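Local coordinates for putative glycoside hydrolase (Parabacteroides distasonis ATCC 8503, PDB 3GYC), which probably hydrolyses glycosidic bonds in carbohydrates, although its natural substrate is not established, at residues P207-F212 against L228-H233; L301-C306 against G338-V343. One frame throughout, in Å; residues are numbered along the deposited sequence.

Contact 1 of 2, residues P207-F212 against L228-H233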
ATOM      1  N   PRO A 207       1.041   3.202 -15.580  1.00 15.19           N
ATOM      2  CA  PRO A 207      -0.049   3.672 -14.729  1.00 15.10           C
ATOM      3  C   PRO A 207       0.510   4.421 -13.530  1.00 14.19           C
ATOM      4  O   PRO A 207       1.305   3.866 -12.764  1.00 15.46           O
ATOM      5  CB  PRO A 207      -0.766   2.394 -14.285  1.00 15.23           C
ATOM      6  CG  PRO A 207      -0.250   1.322 -15.142  1.00 15.94           C
ATOM      7  CD  PRO A 207       1.062   1.741 -15.716  1.00 15.96           C
ATOM      8  N   PHE A 208       0.112   5.675 -13.386  1.00 13.90           N
ATOM      9  CA  PHE A 208       0.541   6.532 -12.280  1.00 11.90           C
ATOM     10  C   PHE A 208      -0.624   6.950 -11.419  1.00 12.29           C
ATOM     11  O   PHE A 208      -1.729   7.179 -11.907  1.00 12.68           O
ATOM     12  CB  PHE A 208       1.203   7.801 -12.804  1.00 12.16           C
ATOM     13  CG  PHE A 208       2.549   7.567 -13.456  1.00 10.92           C
ATOM     14  CD1 PHE A 208       3.662   7.242 -12.680  1.00 11.77           C
ATOM     15  CD2 PHE A 208       2.711   7.720 -14.809  1.00 11.38           C
ATOM     16  CE1 PHE A 208       4.917   7.040 -13.260  1.00 10.32           C
ATOM     17  CE2 PHE A 208       3.948   7.506 -15.395  1.00 11.77           C
ATOM     18  CZ  PHE A 208       5.051   7.147 -14.604  1.00 11.31           C
ATOM     19  N   LEU A 209      -0.353   7.105 -10.132  1.00 13.62           N
ATOM     20  CA  LEU A 209      -1.354   7.545  -9.167  1.00 14.51           C
ATOM     21  C   LEU A 209      -0.685   8.062  -7.903  1.00 14.09           C
ATOM     22  O   LEU A 209       0.533   8.078  -7.818  1.00 12.83           O
ATOM     23  CB  LEU A 209      -2.222   6.345  -8.754  1.00 15.81           C
ATOM     24  CG  LEU A 209      -1.537   5.319  -7.835  1.00 17.17           C
ATOM     25  CD1 LEU A 209      -2.559   4.674  -6.924  1.00 18.39           C
ATOM     26  CD2 LEU A 209      -0.712   4.317  -8.659  1.00 18.26           C
ATOM     27  N   TYR A 210      -1.514   8.500  -6.948  1.00 13.09           N
ATOM     28  CA  TYR A 210      -1.124   8.752  -5.571  1.00 13.25           C
ATOM     29  C   TYR A 210      -2.147   7.954  -4.759  1.00 14.08           C
ATOM     30  O   TYR A 210      -3.335   7.922  -5.135  1.00 15.51           O
ATOM     31  CB  TYR A 210      -1.209  10.204  -5.175  1.00 12.58           C
ATOM     32  CG  TYR A 210      -0.106  11.138  -5.633  1.00 12.56           C
ATOM     33  CD1 TYR A 210       0.037  11.496  -6.955  1.00 13.05           C
ATOM     34  CD2 TYR A 210       0.727  11.761  -4.699  1.00 13.28           C
ATOM     35  CE1 TYR A 210       1.014  12.425  -7.364  1.00 13.81           C
ATOM     36  CE2 TYR A 210       1.695  12.672  -5.090  1.00 13.32           C
ATOM     37  CZ  TYR A 210       1.832  13.007  -6.414  1.00 13.67           C
ATOM     38  OH  TYR A 210       2.791  13.902  -6.792  1.00 13.06           O
ATOM     39  N   SER A 211      -1.715   7.287  -3.682  1.00 13.50           N
ATOM     40  CA  SER A 211      -2.625   6.465  -2.882  1.00 14.64           C
ATOM     41  C   SER A 211      -3.197   7.249  -1.702  1.00 15.87           C
ATOM     42  O   SER A 211      -2.526   8.089  -1.117  1.00 16.09           O
ATOM     43  CB  SER A 211      -1.955   5.182  -2.394  1.00 14.92           C
ATOM     44  OG  SER A 211      -0.839   5.415  -1.558  1.00 13.91           O
ATOM     45  N   PHE A 212      -4.447   6.938  -1.379  1.00 17.31           N
ATOM     46  CA  PHE A 212      -5.205   7.624  -0.369  1.00 17.46           C
ATOM     47  C   PHE A 212      -5.842   6.718   0.707  1.00 18.45           C
ATOM     48  O   PHE A 212      -6.110   5.537   0.466  1.00 17.27           O
ATOM     49  CB  PHE A 212      -6.337   8.390  -1.040  1.00 17.92           C
ATOM     50  CG  PHE A 212      -5.917   9.263  -2.209  1.00 17.98           C
ATOM     51  CD1 PHE A 212      -4.785  10.054  -2.157  1.00 17.23           C
ATOM     52  CD2 PHE A 212      -6.744   9.364  -3.323  1.00 18.65           C
ATOM     53  CE1 PHE A 212      -4.432  10.852  -3.210  1.00 16.61           C
ATOM     54  CE2 PHE A 212      -6.411  10.178  -4.382  1.00 17.94           C
ATOM     55  CZ  PHE A 212      -5.247  10.926  -4.323  1.00 17.78           C
ATOM     56  N   LEU A 228      -5.491  10.473 -12.503  1.00 14.76           N
ATOM     57  CA  LEU A 228      -5.079   9.241 -11.826  1.00 14.12           C
ATOM     58  C   LEU A 228      -5.457   8.076 -12.739  1.00 14.28           C
ATOM     59  O   LEU A 228      -6.572   8.031 -13.250  1.00 13.97           O
ATOM     60  CB  LEU A 228      -5.794   9.093 -10.498  1.00 14.37           C
ATOM     61  CG  LEU A 228      -5.529  10.202  -9.477  1.00 14.71           C
ATOM     62  CD1 LEU A 228      -6.439  10.067  -8.260  1.00 14.82           C
ATOM     63  CD2 LEU A 228      -4.068  10.227  -9.079  1.00 12.88           C
ATOM     64  N   ASP A 229      -4.528   7.159 -12.965  1.00 14.23           N
ATOM     65  CA  ASP A 229      -4.767   5.997 -13.858  1.00 13.45           C
ATOM     66  C   ASP A 229      -5.490   4.846 -13.134  1.00 13.73           C
ATOM     67  O   ASP A 229      -6.035   3.939 -13.771  1.00 14.64           O
ATOM     68  CB  ASP A 229      -3.436   5.490 -14.429  1.00 14.28           C
ATOM     69  CG  ASP A 229      -2.791   6.467 -15.430  1.00 16.61           C
ATOM     70  OD1 ASP A 229      -3.561   7.192 -16.137  1.00 18.02           O
ATOM     71  OD2 ASP A 229      -1.510   6.505 -15.560  1.00 15.51           O
ATOM     72  N   LEU A 230      -5.399   4.855 -11.805  1.00 14.23           N
ATOM     73  CA  LEU A 230      -6.022   3.879 -10.925  1.00 14.37           C
ATOM     74  C   LEU A 230      -6.167   4.475  -9.528  1.00 13.21           C
ATOM     75  O   LEU A 230      -5.578   5.511  -9.225  1.00 11.76           O
ATOM     76  CB  LEU A 230      -5.201   2.596 -10.829  1.00 16.14           C
ATOM     77  CG  LEU A 230      -3.768   2.670 -10.342  1.00 17.21           C
ATOM     78  CD1 LEU A 230      -3.391   1.533  -9.369  1.00 18.20           C
ATOM     79  CD2 LEU A 230      -2.774   2.732 -11.520  1.00 17.53           C
ATOM     80  N   TYR A 231      -6.936   3.830  -8.666  1.00 12.81           N
ATOM     81  CA  TYR A 231      -7.044   4.294  -7.312  1.00 14.36           C
ATOM     82  C   TYR A 231      -6.502   3.163  -6.427  1.00 16.42           C
ATOM     83  O   TYR A 231      -6.856   1.980  -6.621  1.00 15.44           O
ATOM     84  CB  TYR A 231      -8.492   4.640  -6.862  1.00 13.99           C
ATOM     85  CG  TYR A 231      -9.326   5.518  -7.753  1.00 13.72           C
ATOM     86  CD1 TYR A 231      -8.758   6.479  -8.587  1.00 13.62           C
ATOM     87  CD2 TYR A 231     -10.724   5.434  -7.712  1.00 14.36           C
ATOM     88  CE1 TYR A 231      -9.560   7.275  -9.400  1.00 13.92           C
ATOM     89  CE2 TYR A 231     -11.522   6.248  -8.492  1.00 13.79           C
ATOM     90  CZ  TYR A 231     -10.937   7.172  -9.315  1.00 13.52           C
ATOM     91  OH  TYR A 231     -11.737   7.941 -10.090  1.00 15.16           O
ATOM     92  N   GLU A 232      -5.619   3.520  -5.494  1.00 17.68           N
ATOM     93  CA  GLU A 232      -5.091   2.576  -4.508  1.00 18.32           C
ATOM     94  C   GLU A 232      -5.667   3.111  -3.206  1.00 17.02           C
ATOM     95  O   GLU A 232      -5.184   4.100  -2.709  1.00 19.20           O
ATOM     96  CB  GLU A 232      -3.556   2.523  -4.535  1.00 19.94           C
ATOM     97  CG  GLU A 232      -2.942   1.178  -4.018  1.00 23.93           C
ATOM     98  CD  GLU A 232      -2.627   1.111  -2.526  1.00 26.18           C
ATOM     99  OE1 GLU A 232      -1.799   1.922  -2.056  1.00 29.31           O
ATOM    100  OE2 GLU A 232      -3.131   0.203  -1.822  1.00 27.99           O
ATOM    101  N   HIS A 233      -6.731   2.491  -2.686  1.00 16.73           N
ATOM    102  CA  HIS A 233      -7.422   3.026  -1.542  1.00 15.28           C
ATOM    103  C   HIS A 233      -7.314   2.079  -0.365  1.00 15.93           C
ATOM    104  O   HIS A 233      -7.511   0.877  -0.500  1.00 15.67           O
ATOM    105  CB  HIS A 233      -8.880   3.349  -1.856  1.00 15.48           C
ATOM    106  CG  HIS A 233      -9.393   4.480  -1.025  1.00 15.86           C
ATOM    107  ND1 HIS A 233      -9.276   5.792  -1.428  1.00 15.71           N
ATOM    108  CD2 HIS A 233      -9.890   4.509   0.232  1.00 15.82           C
ATOM    109  CE1 HIS A 233      -9.736   6.579  -0.470  1.00 17.65           C
ATOM    110  NE2 HIS A 233     -10.106   5.825   0.551  1.00 16.75           N
TER
HETATM  111  O   HOH W   1      -5.967   6.391  -5.120  1.00 18.75           O
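Phe208 and Asp229 are joined by two hydrogen bonds that use both the backbone and the side chain of the aspartate. Phe208 N donates to Asp229 OD2 at 2.8 Å, meeting the carboxylate on its anti side, while Asp229 N returns a bond to Phe208 O at 3.0 Å; both are nearly straight, at 168°. The same carboxylate forms salt bridges with Arg200 and Lys388, so a buried negative group is met by two positive ones.

Further along, direct backbone pairing gives way to water. Water 1 donates to Tyr210 O and accepts from Glu232 N at 2.9 Å, bridging a pair too far apart to bond directly; Glu232 then uses its own carbonyl, accepting directly from Phe212 N at 3.2 Å. The segments carry the fifth and sixth strands of an eight-stranded parallel barrel of TIM type, and this sparse, partly water-mediated pairing closes the ring between them.

Apolar contacts run along most of the interface. Leu230 CD2 presses on Pro207 CB at 3.4 Å, tighter than usual carbon contact, and Leu230 also meets Leu209 CD2. With CG held between its backbone N and carbonyl carbon (chi1 73°), Leu209 sends CD1 to Glu232 CB, 3.4 Å away. Leu228 forks, CD2 lying against Leu209 CA and Tyr210 N and CD1 approaching Phe212 CE2.

At the far end Phe212 O sits over the centre of one face of the His233 imidazole, 3.6 Å above its plane. The ring's nitrogens are engaged elsewhere, ND1 with Tyr220 and NE2 with His214 O.

Contact 2 of 2, residues L301-C306 against G338-V343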
ATOM      1  N   LEU A 301      -9.277  -0.418  -9.383  1.00 12.76           N
ATOM      2  CA  LEU A 301      -8.941  -0.290  -7.989  1.00 13.38           C
ATOM      3  C   LEU A 301      -7.884  -1.271  -7.544  1.00 12.16           C
ATOM      4  O   LEU A 301      -7.827  -2.418  -8.007  1.00 10.96           O
ATOM      5  CB  LEU A 301     -10.184  -0.516  -7.125  1.00 13.82           C
ATOM      6  CG  LEU A 301     -11.237   0.568  -7.157  1.00 15.69           C
ATOM      7  CD1 LEU A 301     -12.420   0.188  -6.255  1.00 14.35           C
ATOM      8  CD2 LEU A 301     -10.618   1.895  -6.750  1.00 17.02           C
ATOM      9  N   VAL A 302      -7.032  -0.801  -6.640  1.00 12.87           N
ATOM     10  CA  VAL A 302      -6.086  -1.658  -5.954  1.00 12.39           C
ATOM     11  C   VAL A 302      -6.207  -1.322  -4.459  1.00 12.52           C
ATOM     12  O   VAL A 302      -6.361  -0.170  -4.099  1.00 13.65           O
ATOM     13  CB  VAL A 302      -4.579  -1.465  -6.421  1.00 13.10           C
ATOM     14  CG1 VAL A 302      -3.626  -2.297  -5.518  1.00 11.88           C
ATOM     15  CG2 VAL A 302      -4.383  -1.842  -7.895  1.00 10.81           C
ATOM     16  N   THR A 303      -6.148  -2.320  -3.586  1.00 14.01           N
ATOM     17  CA  THR A 303      -6.123  -2.095  -2.145  1.00 11.87           C
ATOM     18  C   THR A 303      -5.017  -2.982  -1.585  1.00 13.00           C
ATOM     19  O   THR A 303      -5.029  -4.195  -1.809  1.00 12.30           O
ATOM     20  CB  THR A 303      -7.511  -2.355  -1.444  1.00 12.70           C
ATOM     21  OG1 THR A 303      -8.464  -1.347  -1.831  1.00 12.13           O
ATOM     22  CG2 THR A 303      -7.370  -2.325   0.109  1.00 12.27           C
ATOM     23  N   THR A 304      -4.021  -2.378  -0.902  1.00 12.19           N
ATOM     24  CA  THR A 304      -2.919  -3.125  -0.295  1.00 13.18           C
ATOM     25  C   THR A 304      -2.891  -2.972   1.226  1.00 13.18           C
ATOM     26  O   THR A 304      -2.125  -3.653   1.898  1.00 14.68           O
ATOM     27  CB  THR A 304      -1.538  -2.685  -0.866  1.00 13.79           C
ATOM     28  OG1 THR A 304      -1.281  -1.320  -0.511  1.00 15.29           O
ATOM     29  CG2 THR A 304      -1.494  -2.875  -2.407  1.00 13.23           C
ATOM     30  N   GLU A 305      -3.760  -2.111   1.778  1.00 14.99           N
ATOM     31  CA  GLU A 305      -3.839  -1.892   3.204  1.00 14.86           C
ATOM     32  C   GLU A 305      -5.317  -2.036   3.604  1.00 14.18           C
ATOM     33  O   GLU A 305      -6.152  -1.249   3.217  1.00 14.18           O
ATOM     34  CB  GLU A 305      -3.244  -0.531   3.554  1.00 16.22           C
ATOM     35  CG  GLU A 305      -1.767  -0.354   3.087  1.00 19.07           C
ATOM     36  CD  GLU A 305      -1.029   0.741   3.897  1.00 22.32           C
ATOM     37  OE1 GLU A 305      -1.196   0.763   5.130  1.00 23.87           O
ATOM     38  OE2 GLU A 305      -0.252   1.548   3.328  1.00 22.63           O
ATOM     39  N   CYS A 306      -5.589  -3.092   4.363  1.00 14.32           N
ATOM     40  CA  CYS A 306      -6.921  -3.575   4.599  1.00 14.55           C
ATOM     41  C   CYS A 306      -6.790  -4.803   5.501  1.00 15.83           C
ATOM     42  O   CYS A 306      -5.649  -5.197   5.815  1.00 14.78           O
ATOM     43  CB  CYS A 306      -7.459  -4.010   3.237  1.00 14.40           C
ATOM     44  SG  CYS A 306      -6.216  -5.106   2.400  1.00 14.97           S
ATOM     45  N   GLY A 338     -15.796  -6.783  -9.128  1.00 14.36           N
ATOM     46  CA  GLY A 338     -15.214  -6.659 -10.469  1.00 13.73           C
ATOM     47  C   GLY A 338     -14.395  -5.398 -10.697  1.00 13.82           C
ATOM     48  O   GLY A 338     -13.803  -5.228 -11.756  1.00 14.40           O
HETATM   49  N   MSE A 339     -14.340  -4.505  -9.712  1.00 14.31           N
HETATM   50  CA  MSE A 339     -13.589  -3.257  -9.879  1.00 12.83           C
HETATM   51  C   MSE A 339     -12.134  -3.338  -9.438  1.00 13.78           C
HETATM   52  O   MSE A 339     -11.367  -2.442  -9.759  1.00 15.10           O
HETATM   53  CB  MSE A 339     -14.304  -2.122  -9.155  1.00 11.26           C
HETATM   54  CG  MSE A 339     -15.703  -1.844  -9.721  1.00 10.59           C
HETATM   55 SE   MSE A 339     -15.804  -1.482 -11.570  0.75  7.38          SE
HETATM   56  CE  MSE A 339     -14.213  -0.342 -11.698  1.00 10.94           C
ATOM     57  N   TRP A 340     -11.746  -4.377  -8.707  1.00 13.08           N
ATOM     58  CA  TRP A 340     -10.373  -4.468  -8.231  1.00 13.59           C
ATOM     59  C   TRP A 340      -9.483  -5.273  -9.173  1.00 14.04           C
ATOM     60  O   TRP A 340      -9.848  -6.354  -9.587  1.00 14.70           O
ATOM     61  CB  TRP A 340     -10.331  -5.069  -6.820  1.00 13.70           C
ATOM     62  CG  TRP A 340     -10.403  -4.074  -5.667  1.00 12.67           C
ATOM     63  CD1 TRP A 340      -9.344  -3.607  -4.981  1.00 12.38           C
ATOM     64  CD2 TRP A 340     -11.565  -3.504  -5.050  1.00 12.66           C
ATOM     65  NE1 TRP A 340      -9.737  -2.752  -4.011  1.00 12.91           N
ATOM     66  CE2 TRP A 340     -11.103  -2.671  -4.015  1.00 12.97           C
ATOM     67  CE3 TRP A 340     -12.947  -3.600  -5.278  1.00 12.83           C
ATOM     68  CZ2 TRP A 340     -11.954  -1.942  -3.210  1.00 12.64           C
ATOM     69  CZ3 TRP A 340     -13.799  -2.882  -4.464  1.00 12.45           C
ATOM     70  CH2 TRP A 340     -13.303  -2.051  -3.450  1.00 13.04           C
ATOM     71  N   VAL A 341      -8.340  -4.710  -9.539  1.00 15.24           N
ATOM     72  CA  VAL A 341      -7.343  -5.386 -10.378  1.00 15.40           C
ATOM     73  C   VAL A 341      -6.183  -5.924  -9.534  1.00 14.28           C
ATOM     74  O   VAL A 341      -5.411  -6.763  -9.988  1.00 15.82           O
ATOM     75  CB  VAL A 341      -6.801  -4.435 -11.510  1.00 16.54           C
ATOM     76  CG1 VAL A 341      -7.945  -4.032 -12.466  1.00 16.29           C
ATOM     77  CG2 VAL A 341      -6.149  -3.208 -10.923  1.00 17.52           C
ATOM     78  N   GLY A 342      -6.086  -5.431  -8.305  1.00 14.35           N
ATOM     79  CA  GLY A 342      -5.100  -5.851  -7.328  1.00 15.95           C
ATOM     80  C   GLY A 342      -5.759  -5.892  -5.954  1.00 14.96           C
ATOM     81  O   GLY A 342      -6.204  -4.864  -5.443  1.00 17.54           O
ATOM     82  N   VAL A 343      -5.816  -7.074  -5.341  1.00 13.55           N
ATOM     83  CA  VAL A 343      -6.446  -7.228  -4.049  1.00 11.21           C
ATOM     84  C   VAL A 343      -5.513  -7.894  -3.052  1.00 11.16           C
ATOM     85  O   VAL A 343      -4.907  -8.859  -3.402  1.00 11.65           O
ATOM     86  CB  VAL A 343      -7.724  -8.083  -4.173  1.00 11.38           C
ATOM     87  CG1 VAL A 343      -8.464  -8.114  -2.822  1.00  9.44           C
ATOM     88  CG2 VAL A 343      -8.607  -7.570  -5.280  1.00 10.58           C
TER
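Leu301 fits against the face of the Trp340 indole: its CD1 methyl stands 3.6 Å from the centroid of the six-membered ring and only 6° off the normal, a CH-pi contact. CB of the leucine lies near CG and CD2 of the indole, so the branch spans the ring system. At the indole's edge, NE1 donates to Thr303 OG1 at 2.9 Å, with the oxygen 5° out of the ring plane; face and edge contacts together restrict the ring's rotation. OG1 also hydrogen-bonds to His233 O of segment 228-233.

A second fit involves Val302, whose CG2 reaches past Gly342, which has no side chain to obstruct it, and touches Val341 CG2 at 3.8 Å.

The backbone of 338-343 bulges at Val341. Leu301 O accepts from Val341 N at 2.8 Å and, weakly, from Gly342 N at 3.5 Å, and the pairing slips by one residue, Leu301 facing Trp340 but Val302 facing Gly342. Bonds from Leu301 N to Met339 O and from Thr303 N to Gly342 O flank the bulge. Helix 321-337 links these neighbouring parallel strands in a beta-alpha-beta crossover, the repeating unit of a TIM barrel, here with a beta bulge in the eighth strand.

How the contacts relate
Both contacts are wholly buried and belong to one barrel sheet, in which strands 231-232 and 301-303 are neighbours; their centres lie about 11 Å apart. Contact 1 relies on a carboxylate, a water and scattered backbone bonds, together with leucine packing, to close the fifth strand against the sixth, whereas contact 2 pairs the seventh and eighth through more continuous parallel bonding around a bulge, with an indole packed on a leucine. Segments 228-233 and 301-306 join them directly, at and just past the ends of the sixth and seventh strands: Glu232 OE2 lies 2.7 Å from Thr304 OG1, and His233 O lies 2.8 Å from Thr303 OG1, both probable hydrogen bonds. Tyr231 CB also packs on Leu301 CD2.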